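Local coordinates for protein UDP-glucose 4-epimerase (Brucella ovis, PDB 4WOK) that probably interconverts UDP-glucose and UDP-galactose by inverting the configuration at C4 of the sugar, using a bound NAD as its redox cofactor, at residues A20-S25 with F179-A184; I81-S86 with I123-C128; V259-G264 with A304-K309. The protein carries 2 engineered substitutions. All coordinates share one frame; numbering follows the deposited sequence. Where two conformers were deposited one is given.

Contact 1: A20-S25 with F179-A184. With NAD (nicotinamide-adenine-dinucleotide), chain B.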
loop_
_atom_site.group_PDB
_atom_site.type_symbol
_atom_site.label_atom_id
_atom_site.label_comp_id
_atom_site.label_asym_id
_atom_site.label_seq_id
_atom_site.Cartn_x
_atom_site.Cartn_y
_atom_site.Cartn_z
ATOM N N ALA A 20 0.679 12.535 -1.025
ATOM C CA ALA A 20 -0.091 13.193 0.039
ATOM C C ALA A 20 -0.954 12.191 0.813
ATOM O O ALA A 20 -1.628 12.546 1.797
ATOM C CB ALA A 20 -0.970 14.303 -0.558
ATOM N N GLY A 21 -0.947 10.941 0.362
ATOM C CA GLY A 21 -1.757 9.901 0.987
ATOM C C GLY A 21 -1.033 9.202 2.131
ATOM O O GLY A 21 0.032 9.626 2.562
ATOM N N PHE A 22 -1.624 8.120 2.615
ATOM C CA PHE A 22 -1.115 7.389 3.776
ATOM C C PHE A 22 0.300 6.818 3.535
ATOM O O PHE A 22 1.283 7.245 4.161
ATOM C CB PHE A 22 -2.120 6.284 4.125
ATOM C CG PHE A 22 -1.680 5.351 5.232
ATOM C CD1 PHE A 22 -1.094 5.839 6.395
ATOM C CD2 PHE A 22 -1.902 3.983 5.119
ATOM C CE1 PHE A 22 -0.697 4.966 7.417
ATOM C CE2 PHE A 22 -1.519 3.116 6.126
ATOM C CZ PHE A 22 -0.920 3.604 7.281
ATOM N N ILE A 23 0.429 5.867 2.622
ATOM C CA ILE A 23 1.738 5.246 2.409
ATOM C C ILE A 23 2.734 6.213 1.734
ATOM O O ILE A 23 3.934 6.190 2.037
ATOM C CB ILE A 23 1.587 3.961 1.566
ATOM C CG1 ILE A 23 0.566 3.029 2.231
ATOM C CG2 ILE A 23 2.898 3.245 1.428
ATOM C CD1 ILE A 23 0.172 1.842 1.355
ATOM N N GLY A 24 2.236 7.043 0.822
ATOM C CA GLY A 24 3.083 7.974 0.080
ATOM C C GLY A 24 3.710 9.018 0.994
ATOM O O GLY A 24 4.875 9.350 0.838
ATOM N N SER A 25 2.942 9.545 1.947
ATOM C CA SER A 25 3.480 10.555 2.856
ATOM C C SER A 25 4.528 9.936 3.775
ATOM O O SER A 25 5.562 10.560 4.039
ATOM C CB SER A 25 2.371 11.231 3.683
ATOM O OG SER A 25 1.671 10.300 4.511
ATOM N N PHE A 179 -0.414 -6.877 0.982
ATOM C CA PHE A 179 -1.841 -6.983 1.283
ATOM C C PHE A 179 -2.420 -5.761 2.007
ATOM O O PHE A 179 -3.196 -4.999 1.424
ATOM C CB PHE A 179 -2.110 -8.243 2.118
ATOM C CG PHE A 179 -2.298 -9.490 1.292
ATOM C CD1 PHE A 179 -3.427 -9.644 0.492
ATOM C CD2 PHE A 179 -1.352 -10.506 1.314
ATOM C CE1 PHE A 179 -3.611 -10.792 -0.267
ATOM C CE2 PHE A 179 -1.528 -11.656 0.564
ATOM C CZ PHE A 179 -2.662 -11.799 -0.229
ATOM N N ASN A 180 -2.071 -5.597 3.281
ATOM C CA ASN A 180 -2.668 -4.553 4.104
ATOM C C ASN A 180 -1.654 -3.664 4.785
ATOM O O ASN A 180 -0.940 -4.104 5.688
ATOM C CB ASN A 180 -3.570 -5.158 5.188
ATOM C CG ASN A 180 -4.732 -5.942 4.615
ATOM O OD1 ASN A 180 -5.628 -5.375 3.992
ATOM N ND2 ASN A 180 -4.737 -7.250 4.848
ATOM N N ALA A 181 -1.624 -2.403 4.374
ATOM C CA ALA A 181 -0.801 -1.400 5.031
ATOM C C ALA A 181 -1.411 -1.056 6.376
ATOM O O ALA A 181 -2.607 -0.833 6.466
ATOM C CB ALA A 181 -0.697 -0.159 4.180
ATOM N N SER A 182 -0.594 -0.974 7.413
ATOM C CA SER A 182 -1.119 -0.733 8.746
ATOM C C SER A 182 -0.139 0.063 9.605
ATOM O O SER A 182 0.973 0.369 9.174
ATOM C CB SER A 182 -1.454 -2.064 9.421
ATOM O OG SER A 182 -0.311 -2.901 9.473
ATOM N N GLY A 183 -0.563 0.382 10.822
ATOM C CA GLY A 183 0.242 1.153 11.746
ATOM C C GLY A 183 0.350 2.603 11.307
ATOM O O GLY A 183 -0.440 3.091 10.484
ATOM N N ALA A 184 1.331 3.296 11.879
ATOM C CA ALA A 184 1.593 4.690 11.546
ATOM C C ALA A 184 2.999 5.021 12.013
ATOM O O ALA A 184 3.619 4.222 12.719
ATOM C CB ALA A 184 0.567 5.614 12.196
HETATM P PA NAD B . -4.328 6.820 -0.113
HETATM O O1A NAD B . -5.627 7.049 -0.862
HETATM O O2A NAD B . -4.040 7.362 1.256
HETATM O O5B NAD B . -3.129 7.580 -1.108
HETATM C C5B NAD B . -3.557 7.661 -2.450
HETATM C C4B NAD B . -2.984 9.011 -2.955
HETATM O O4B NAD B . -3.089 9.094 -4.383
HETATM C C3B NAD B . -3.914 10.058 -2.331
HETATM O O3B NAD B . -3.103 11.065 -1.778
HETATM C C2B NAD B . -4.720 10.561 -3.554
HETATM O O2B NAD B . -5.058 11.884 -3.407
HETATM C C1B NAD B . -3.665 10.375 -4.704
HETATM N N9A NAD B . -4.303 10.156 -6.016
HETATM C C8A NAD B . -5.320 9.241 -6.368
HETATM N N7A NAD B . -5.633 9.296 -7.667
HETATM C C5A NAD B . -4.788 10.291 -8.178
HETATM C C6A NAD B . -4.641 10.822 -9.478
HETATM N N6A NAD B . -5.424 10.361 -10.511
HETATM N N1A NAD B . -3.724 11.791 -9.707
HETATM C C2A NAD B . -2.975 12.225 -8.642
HETATM N N3A NAD B . -3.015 11.816 -7.341
HETATM C C4A NAD B . -3.946 10.828 -7.164
HETATM O O3 NAD B . -4.177 5.239 -0.363
HETATM P PN NAD B . -2.880 4.517 0.276
HETATM O O1N NAD B . -1.716 5.353 0.725
HETATM O O2N NAD B . -3.457 3.362 1.018
HETATM O O5D NAD B . -2.223 3.491 -0.949
HETATM C C5D NAD B . -1.764 4.174 -2.009
HETATM C C4D NAD B . -1.117 3.127 -2.916
HETATM O O4D NAD B . -0.865 1.894 -2.127
HETATM C C3D NAD B . -2.117 2.717 -4.017
HETATM O O3D NAD B . -1.342 2.394 -5.127
HETATM C C2D NAD B . -2.742 1.460 -3.401
HETATM O O2D NAD B . -3.216 0.551 -4.313
HETATM C C1D NAD B . -1.440 0.846 -2.836
HETATM N N1N NAD B . -1.825 -0.281 -1.845
HETATM C C2N NAD B . -2.346 0.101 -0.611
HETATM C C3N NAD B . -2.704 -0.918 0.310
HETATM C C7N NAD B . -3.271 -0.519 1.646
HETATM O O7N NAD B . -3.561 -1.380 2.482
HETATM N N7N NAD B . -3.457 0.824 1.911
HETATM C C4N NAD B . -2.536 -2.257 -0.049
HETATM C C5N NAD B . -2.014 -2.603 -1.296
HETATM C C6N NAD B . -1.658 -1.595 -2.203
#
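The ring of Phe22 meets the 179-184 segment with its outer edge: CZ lies 3.3 Å from Gly183 O, the oxygen standing near the ring plane and facing the positively polarised C-H rim. The adjacent ring carbon, Phe22 CE2, packs obliquely on Ala181 CB. Ile23 completes the apolar patch end-on, its CD1 resting 3.6 Å from the same Ala181 methyl. Phe22 gets there because CG is anti to the backbone N (chi1 175°), which swings the ring across to the strand.

No hydrogen bond joins the two segments directly; NAD bridges them, taking hydrogen bonds from both. Phe22 N gives a nearly straight bond to NAD O2A (2.9 Å, 174°), and Ile23 N reaches O1N of the other phosphate (2.9 Å). These amides belong to the first turn of helix 22-33, with Gly21 as N-cap, in the strand-turn-helix of a Rossmann fold; Gly21 and Gly24 are consistent with the last two glycines of the family's GxxGxxG turn. The helix dipole probably adds to the hold on the negative diphosphate. Ala181 N donates to the nicotinamide amide oxygen O7N (2.9 Å), which helps fix how the carboxamide is turned, while Phe179 O lies 3.2 Å from C4N, the ring carbon that carries hydride in NAD chemistry.

Further out, Gly21 O is gripped twice by Ser25, through its backbone N and its OG (2.6 Å). Strand 180-182 is held by backbone bonds to Ile234, and Val236 and Leu239 of helix 236-251 pack against the Phe22-Ile23-Ala181 cluster.

Contact 2: I81-S86 with I123-C128. With NAD (nicotinamide-adenine-dinucleotide), chain B.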
loop_
_atom_site.group_PDB
_atom_site.type_symbol
_atom_site.label_atom_id
_atom_site.label_comp_id
_atom_site.label_asym_id
_atom_site.label_seq_id
_atom_site.Cartn_x
_atom_site.Cartn_y
_atom_site.Cartn_z
ATOM N N ILE A 81 7.979 7.172 -7.675
ATOM C CA ILE A 81 7.257 6.174 -6.899
ATOM C C ILE A 81 5.758 6.435 -7.081
ATOM O O ILE A 81 5.273 7.533 -6.813
ATOM C CB ILE A 81 7.628 6.217 -5.424
ATOM C CG1 ILE A 81 9.159 6.273 -5.266
ATOM C CG2 ILE A 81 7.085 4.985 -4.715
ATOM C CD1 ILE A 81 9.601 6.309 -3.821
ATOM N N HIS A 82 5.049 5.413 -7.539
ATOM C CA HIS A 82 3.671 5.564 -7.989
ATOM C C HIS A 82 2.720 4.958 -6.960
ATOM O O HIS A 82 2.544 3.742 -6.911
ATOM C CB HIS A 82 3.505 4.901 -9.356
ATOM C CG HIS A 82 2.109 4.972 -9.904
ATOM N ND1 HIS A 82 1.164 5.844 -9.412
ATOM C CD2 HIS A 82 1.518 4.297 -10.917
ATOM C CE1 HIS A 82 0.034 5.690 -10.096
ATOM N NE2 HIS A 82 0.221 4.753 -11.003
ATOM N N PHE A 83 2.133 5.814 -6.127
ATOM C CA PHE A 83 1.103 5.417 -5.158
ATOM C C PHE A 83 -0.302 5.880 -5.555
ATOM O O PHE A 83 -1.259 5.665 -4.815
ATOM C CB PHE A 83 1.367 6.020 -3.775
ATOM C CG PHE A 83 2.630 5.547 -3.106
ATOM C CD1 PHE A 83 2.694 4.293 -2.522
ATOM C CD2 PHE A 83 3.735 6.389 -3.009
ATOM C CE1 PHE A 83 3.868 3.868 -1.866
ATOM C CE2 PHE A 83 4.893 5.972 -2.361
ATOM C CZ PHE A 83 4.954 4.712 -1.793
ATOM N N ALA A 84 -0.408 6.581 -6.676
ATOM C CA ALA A 84 -1.622 7.322 -6.987
ATOM C C ALA A 84 -2.673 6.396 -7.585
ATOM O O ALA A 84 -2.727 6.179 -8.783
ATOM C CB ALA A 84 -1.309 8.463 -7.940
ATOM N N ALA A 85 -3.537 5.830 -6.754
ATOM C CA ALA A 85 -4.540 4.929 -7.305
ATOM C C ALA A 85 -5.829 4.924 -6.493
ATOM O O ALA A 85 -5.866 5.427 -5.367
ATOM C CB ALA A 85 -3.968 3.520 -7.394
ATOM N N SER A 86 -6.884 4.369 -7.088
ATOM C CA SER A 86 -8.085 4.004 -6.357
ATOM C C SER A 86 -7.874 2.579 -5.813
ATOM O O SER A 86 -7.429 1.671 -6.532
ATOM C CB SER A 86 -9.330 4.115 -7.249
ATOM O OG SER A 86 -9.494 5.445 -7.742
ATOM N N ILE A 123 8.945 2.979 -9.403
ATOM C CA ILE A 123 8.633 2.061 -8.323
ATOM C C ILE A 123 7.115 2.049 -8.178
ATOM O O ILE A 123 6.527 3.054 -7.810
ATOM C CB ILE A 123 9.291 2.477 -6.998
ATOM C CG1 ILE A 123 10.795 2.756 -7.187
ATOM C CG2 ILE A 123 9.004 1.438 -5.909
ATOM C CD1 ILE A 123 11.550 1.603 -7.741
ATOM N N PHE A 124 6.498 0.915 -8.480
ATOM C CA PHE A 124 5.039 0.802 -8.579
ATOM C C PHE A 124 4.450 0.098 -7.365
ATOM O O PHE A 124 4.822 -1.031 -7.054
ATOM C CB PHE A 124 4.641 0.038 -9.840
ATOM C CG PHE A 124 3.148 -0.146 -9.977
ATOM C CD1 PHE A 124 2.313 0.951 -10.135
ATOM C CD2 PHE A 124 2.581 -1.408 -9.909
ATOM C CE1 PHE A 124 0.913 0.784 -10.242
ATOM C CE2 PHE A 124 1.185 -1.588 -10.011
ATOM C CZ PHE A 124 0.358 -0.488 -10.183
ATOM N N SER A 125 3.529 0.763 -6.672
ATOM C CA SER A 125 2.889 0.148 -5.519
ATOM C C SER A 125 1.740 -0.708 -6.021
ATOM O O SER A 125 0.711 -0.200 -6.448
ATOM C CB SER A 125 2.397 1.209 -4.519
ATOM O OG SER A 125 2.835 0.899 -3.192
ATOM N N SER A 126 1.936 -2.017 -5.990
ATOM C CA SER A 126 0.953 -2.949 -6.502
ATOM C C SER A 126 0.212 -3.573 -5.332
ATOM O O SER A 126 0.187 -3.004 -4.248
ATOM C CB SER A 126 1.630 -4.015 -7.366
ATOM O OG SER A 126 0.672 -4.784 -8.074
ATOM N N SER A 127 -0.368 -4.750 -5.538
ATOM C CA SER A 127 -1.177 -5.400 -4.506
ATOM C C SER A 127 -1.120 -6.899 -4.646
ATOM O O SER A 127 -1.022 -7.410 -5.756
ATOM C CB SER A 127 -2.640 -4.944 -4.594
ATOM O OG SER A 127 -3.443 -5.698 -3.694
ATOM N N CYS A 128 -1.193 -7.606 -3.526
ATOM C CA CYS A 128 -1.287 -9.058 -3.568
ATOM C C CYS A 128 -2.683 -9.496 -4.000
ATOM O O CYS A 128 -2.941 -10.685 -4.178
ATOM C CB CYS A 128 -0.935 -9.666 -2.214
ATOM S SG CYS A 128 0.828 -9.654 -1.835
HETATM P PA NAD B . -4.328 6.820 -0.113
HETATM O O1A NAD B . -5.627 7.049 -0.862
HETATM O O2A NAD B . -4.040 7.362 1.256
HETATM O O5B NAD B . -3.129 7.580 -1.108
HETATM C C5B NAD B . -3.557 7.661 -2.450
HETATM C C4B NAD B . -2.984 9.011 -2.955
HETATM O O4B NAD B . -3.089 9.094 -4.383
HETATM C C3B NAD B . -3.914 10.058 -2.331
HETATM O O3B NAD B . -3.103 11.065 -1.778
HETATM C C2B NAD B . -4.720 10.561 -3.554
HETATM O O2B NAD B . -5.058 11.884 -3.407
HETATM C C1B NAD B . -3.665 10.375 -4.704
HETATM N N9A NAD B . -4.303 10.156 -6.016
HETATM C C8A NAD B . -5.320 9.241 -6.368
HETATM N N7A NAD B . -5.633 9.296 -7.667
HETATM C C5A NAD B . -4.788 10.291 -8.178
HETATM C C6A NAD B . -4.641 10.822 -9.478
HETATM N N6A NAD B . -5.424 10.361 -10.511
HETATM N N1A NAD B . -3.724 11.791 -9.707
HETATM C C2A NAD B . -2.975 12.225 -8.642
HETATM N N3A NAD B . -3.015 11.816 -7.341
HETATM C C4A NAD B . -3.946 10.828 -7.164
HETATM O O3 NAD B . -4.177 5.239 -0.363
HETATM P PN NAD B . -2.880 4.517 0.276
HETATM O O1N NAD B . -1.716 5.353 0.725
HETATM O O2N NAD B . -3.457 3.362 1.018
HETATM O O5D NAD B . -2.223 3.491 -0.949
HETATM C C5D NAD B . -1.764 4.174 -2.009
HETATM C C4D NAD B . -1.117 3.127 -2.916
HETATM O O4D NAD B . -0.865 1.894 -2.127
HETATM C C3D NAD B . -2.117 2.717 -4.017
HETATM O O3D NAD B . -1.342 2.394 -5.127
HETATM C C2D NAD B . -2.742 1.460 -3.401
HETATM O O2D NAD B . -3.216 0.551 -4.313
HETATM C C1D NAD B . -1.440 0.846 -2.836
HETATM N N1N NAD B . -1.825 -0.281 -1.845
HETATM C C2N NAD B . -2.346 0.101 -0.611
HETATM C C3N NAD B . -2.704 -0.918 0.310
HETATM C C7N NAD B . -3.271 -0.519 1.646
HETATM O O7N NAD B . -3.561 -1.380 2.482
HETATM N N7N NAD B . -3.457 0.824 1.911
HETATM C C4N NAD B . -2.536 -2.257 -0.049
HETATM C C5N NAD B . -2.014 -2.603 -1.296
HETATM C C6N NAD B . -1.658 -1.595 -2.203
HETATM O O HOH W 1 -0.282 2.904 -7.547
#
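His82 O is gripped from two directions: Ser125 N donates to it across the contact at 3.1 Å, and a water donates at 3.0 Å. That water also donates to the ribose hydroxyl O3D of NAD (2.7 Å) and makes a weak, long bond to Ser125 O, so it ties the end of strand 79-82, and more loosely that of strand 121-125, to the cofactor. Its oxygen sits over the centre of one face of the His82 imidazole.

One residue back, His82 N bonds to Ile123 O (2.8 Å), the donor nearly along the C=O axis. The two bonds flank Phe124 and pair strands 79-82 and 121-125 in parallel, two central neighbours of the seven-stranded Rossmann sheet; the chain passes between them through helices 89-94 and 96-116, a beta-alpha-beta crossover. The loops after the strands, at the carboxyl end of the sheet, carry the residues that line NAD.

On one face of the sheet His82 and Phe124 run alongside each other, both with CG anti to the backbone N. His82 CD2 comes to the edge of the Phe124 ring, 3.5 Å from CD1, with the planes at 52°. The far nitrogen, His82 NE2, is bonded to Thr107 of helix 96-116, which restrains the rotation of the imidazole. From the other face Ile81 and Ile123 project together, Ile81 CG2 packing on Ile123 CB.

The CB of Phe83 points away from the 123-128 segment, but with CG beside the backbone N (chi1 -64°) the ring swings back, bringing CE1 obliquely to 3.4 Å from Ser125 OG. That hydroxyl is hydrogen-bonded to His243 and Tyr178, and the His243 ring also meets Phe83. Nearer the cofactor, Ser126 O lies 3.1 Å from C6N of the nicotinamide.

Contact 3: V259-G264 with A304-K309; sequences VNLGTG and ALAAEK
Two torsions set the meeting of Val259 with Leu305. With chi1 at -58°, Val259 sends CG1 anti to its carbonyl carbon and places CG2 between N and C; the two methyls then fan out over the helix, CG1 to Leu305 and CG2 to Ala306. Leu305 has CG anti to the backbone N (chi1 -170°), which lays its branch point against the valine: CG and CD2 both approach Val259 CG1 at 3.8 Å, the side chains crossing at about a right angle.

Ala306 is the small residue in the middle. Its CB touches Val259 CG2 at 3.9 Å, comes within 3.3 Å of Asn260 O, and has Leu261 CD2 at 4.2 Å. The main chains can therefore approach closely, Val259 CA and Ala306 CA standing 5.5 Å apart.

The contact sets helix 304-310 against strand 257-260, an edge strand of the parallel Rossmann sheet, with strand 172-177 as its sheet neighbour. Asn260 OD1 accepts from Tyr131, and ND2 makes a weak bond to Asp302 O just ahead of the helix.

No direct hydrogen bond crosses the interface. A water lies between the segments, accepting from Ala306 N (2.8 Å) and within 2.8 Å of Asn260 O, to which it probably donates. Ala306 lies in the helix's first turn, where amides lack an intrahelical partner, so the water supplies an acceptor there; the side-chain contacts between the segments are otherwise mainly apolar.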
loop_
_atom_site.group_PDB
_atom_site.type_symbol
_atom_site.label_atom_id
_atom_site.label_comp_id
_atom_site.label_asym_id
_atom_site.label_seq_id
_atom_site.Cartn_x
_atom_site.Cartn_y
_atom_site.Cartn_z
ATOM N N VAL A 259 8.241 -8.129 -6.438
ATOM C CA VAL A 259 8.371 -8.884 -5.197
ATOM C C VAL A 259 7.260 -8.582 -4.184
ATOM O O VAL A 259 6.698 -7.490 -4.169
ATOM C CB VAL A 259 9.742 -8.627 -4.521
ATOM C CG1 VAL A 259 10.890 -9.000 -5.462
ATOM C CG2 VAL A 259 9.868 -7.185 -4.081
ATOM N N ASN A 260 6.964 -9.578 -3.349
ATOM C CA ASN A 260 6.050 -9.451 -2.225
ATOM C C ASN A 260 6.679 -8.728 -1.040
ATOM O O ASN A 260 7.872 -8.883 -0.776
ATOM C CB ASN A 260 5.592 -10.829 -1.748
ATOM C CG ASN A 260 4.769 -11.574 -2.776
ATOM O OD1 ASN A 260 4.144 -10.974 -3.649
ATOM N ND2 ASN A 260 4.750 -12.905 -2.659
ATOM N N LEU A 261 5.867 -7.964 -0.317
ATOM C CA LEU A 261 6.283 -7.343 0.936
ATOM C C LEU A 261 5.403 -7.844 2.073
ATOM O O LEU A 261 4.180 -7.863 1.954
ATOM C CB LEU A 261 6.198 -5.820 0.848
ATOM C CG LEU A 261 7.017 -5.139 -0.249
ATOM C CD1 LEU A 261 6.785 -3.640 -0.222
ATOM C CD2 LEU A 261 8.490 -5.467 -0.092
ATOM N N GLY A 262 6.031 -8.254 3.172
ATOM C CA GLY A 262 5.307 -8.720 4.335
ATOM C C GLY A 262 6.200 -9.405 5.356
ATOM O O GLY A 262 7.418 -9.456 5.201
ATOM N N THR A 263 5.581 -9.931 6.404
ATOM C CA THR A 263 6.302 -10.629 7.461
ATOM C C THR A 263 6.413 -12.124 7.191
ATOM O O THR A 263 7.231 -12.819 7.801
ATOM C CB THR A 263 5.606 -10.466 8.807
ATOM O OG1 THR A 263 4.292 -11.023 8.710
ATOM C CG2 THR A 263 5.509 -9.012 9.191
ATOM N N GLY A 264 5.556 -12.619 6.303
ATOM C CA GLY A 264 5.484 -14.042 6.021
ATOM C C GLY A 264 4.555 -14.764 6.978
ATOM O O GLY A 264 4.319 -15.966 6.843
ATOM N N ALA A 304 10.338 -14.000 0.933
ATOM C CA ALA A 304 11.714 -14.457 0.720
ATOM C C ALA A 304 12.401 -13.763 -0.456
ATOM O O ALA A 304 13.570 -13.410 -0.358
ATOM C CB ALA A 304 11.743 -15.965 0.523
ATOM N N LEU A 305 11.678 -13.559 -1.556
ATOM C CA LEU A 305 12.283 -12.970 -2.745
ATOM C C LEU A 305 12.732 -11.530 -2.497
ATOM O O LEU A 305 13.801 -11.123 -2.942
ATOM C CB LEU A 305 11.324 -13.017 -3.930
ATOM C CG LEU A 305 11.993 -12.640 -5.255
ATOM C CD1 LEU A 305 13.181 -13.576 -5.553
ATOM C CD2 LEU A 305 10.989 -12.626 -6.415
ATOM N N ALA A 306 11.916 -10.763 -1.785
ATOM C CA ALA A 306 12.285 -9.403 -1.412
ATOM C C ALA A 306 13.540 -9.383 -0.538
ATOM O O ALA A 306 14.379 -8.493 -0.674
ATOM C CB ALA A 306 11.128 -8.716 -0.693
ATOM N N ALA A 307 13.662 -10.355 0.366
ATOM C CA ALA A 307 14.867 -10.480 1.188
ATOM C C ALA A 307 16.089 -10.718 0.310
ATOM O O ALA A 307 17.129 -10.089 0.490
ATOM C CB ALA A 307 14.718 -11.609 2.205
ATOM N N GLU A 308 15.949 -11.612 -0.662
ATOM C CA GLU A 308 17.047 -11.924 -1.560
ATOM C C GLU A 308 17.425 -10.755 -2.466
ATOM O O GLU A 308 18.597 -10.408 -2.583
ATOM C CB GLU A 308 16.704 -13.141 -2.420
ATOM C CG GLU A 308 17.752 -13.427 -3.492
ATOM C CD GLU A 308 17.406 -14.619 -4.367
ATOM O OE1 GLU A 308 16.287 -15.156 -4.237
ATOM O OE2 GLU A 308 18.260 -15.016 -5.189
ATOM N N LYS A 309 16.435 -10.146 -3.114
ATOM C CA LYS A 309 16.718 -9.174 -4.166
ATOM C C LYS A 309 16.890 -7.739 -3.663
ATOM O O LYS A 309 17.603 -6.948 -4.277
ATOM C CB LYS A 309 15.614 -9.215 -5.220
ATOM C CG LYS A 309 15.434 -10.569 -5.891
ATOM C CD LYS A 309 16.668 -10.962 -6.685
ATOM C CE LYS A 309 16.388 -12.170 -7.570
ATOM N NZ LYS A 309 17.635 -12.870 -7.985
HETATM O O HOH W 2 9.247 -11.263 -1.347
#

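In the fold
Contacts 1 and 2 help build the NAD pocket, their centres 11 Å apart, and along the chain both segments of contact 2 fall between those of contact 1. They touch directly: Ile23 CG2 packs 3.5 Å from Phe83 CE1, and Phe179 CZ lies 3.4 Å from Cys128 CB. Contact 1 holds the diphosphate and carboxamide, whereas contact 2 lines both riboses, the adenine (through Ala84) and the C6N side of the nicotinamide. Contact 3 lies about 17 Å from contact 2, centre to centre, on the same parallel sheet, and meets it where Cys128 SG stands 4.0 Å from Asn260 OD1. The zinc ion lies about 6 Å from the Phe22 side chain and about 13 Å from that of Phe83.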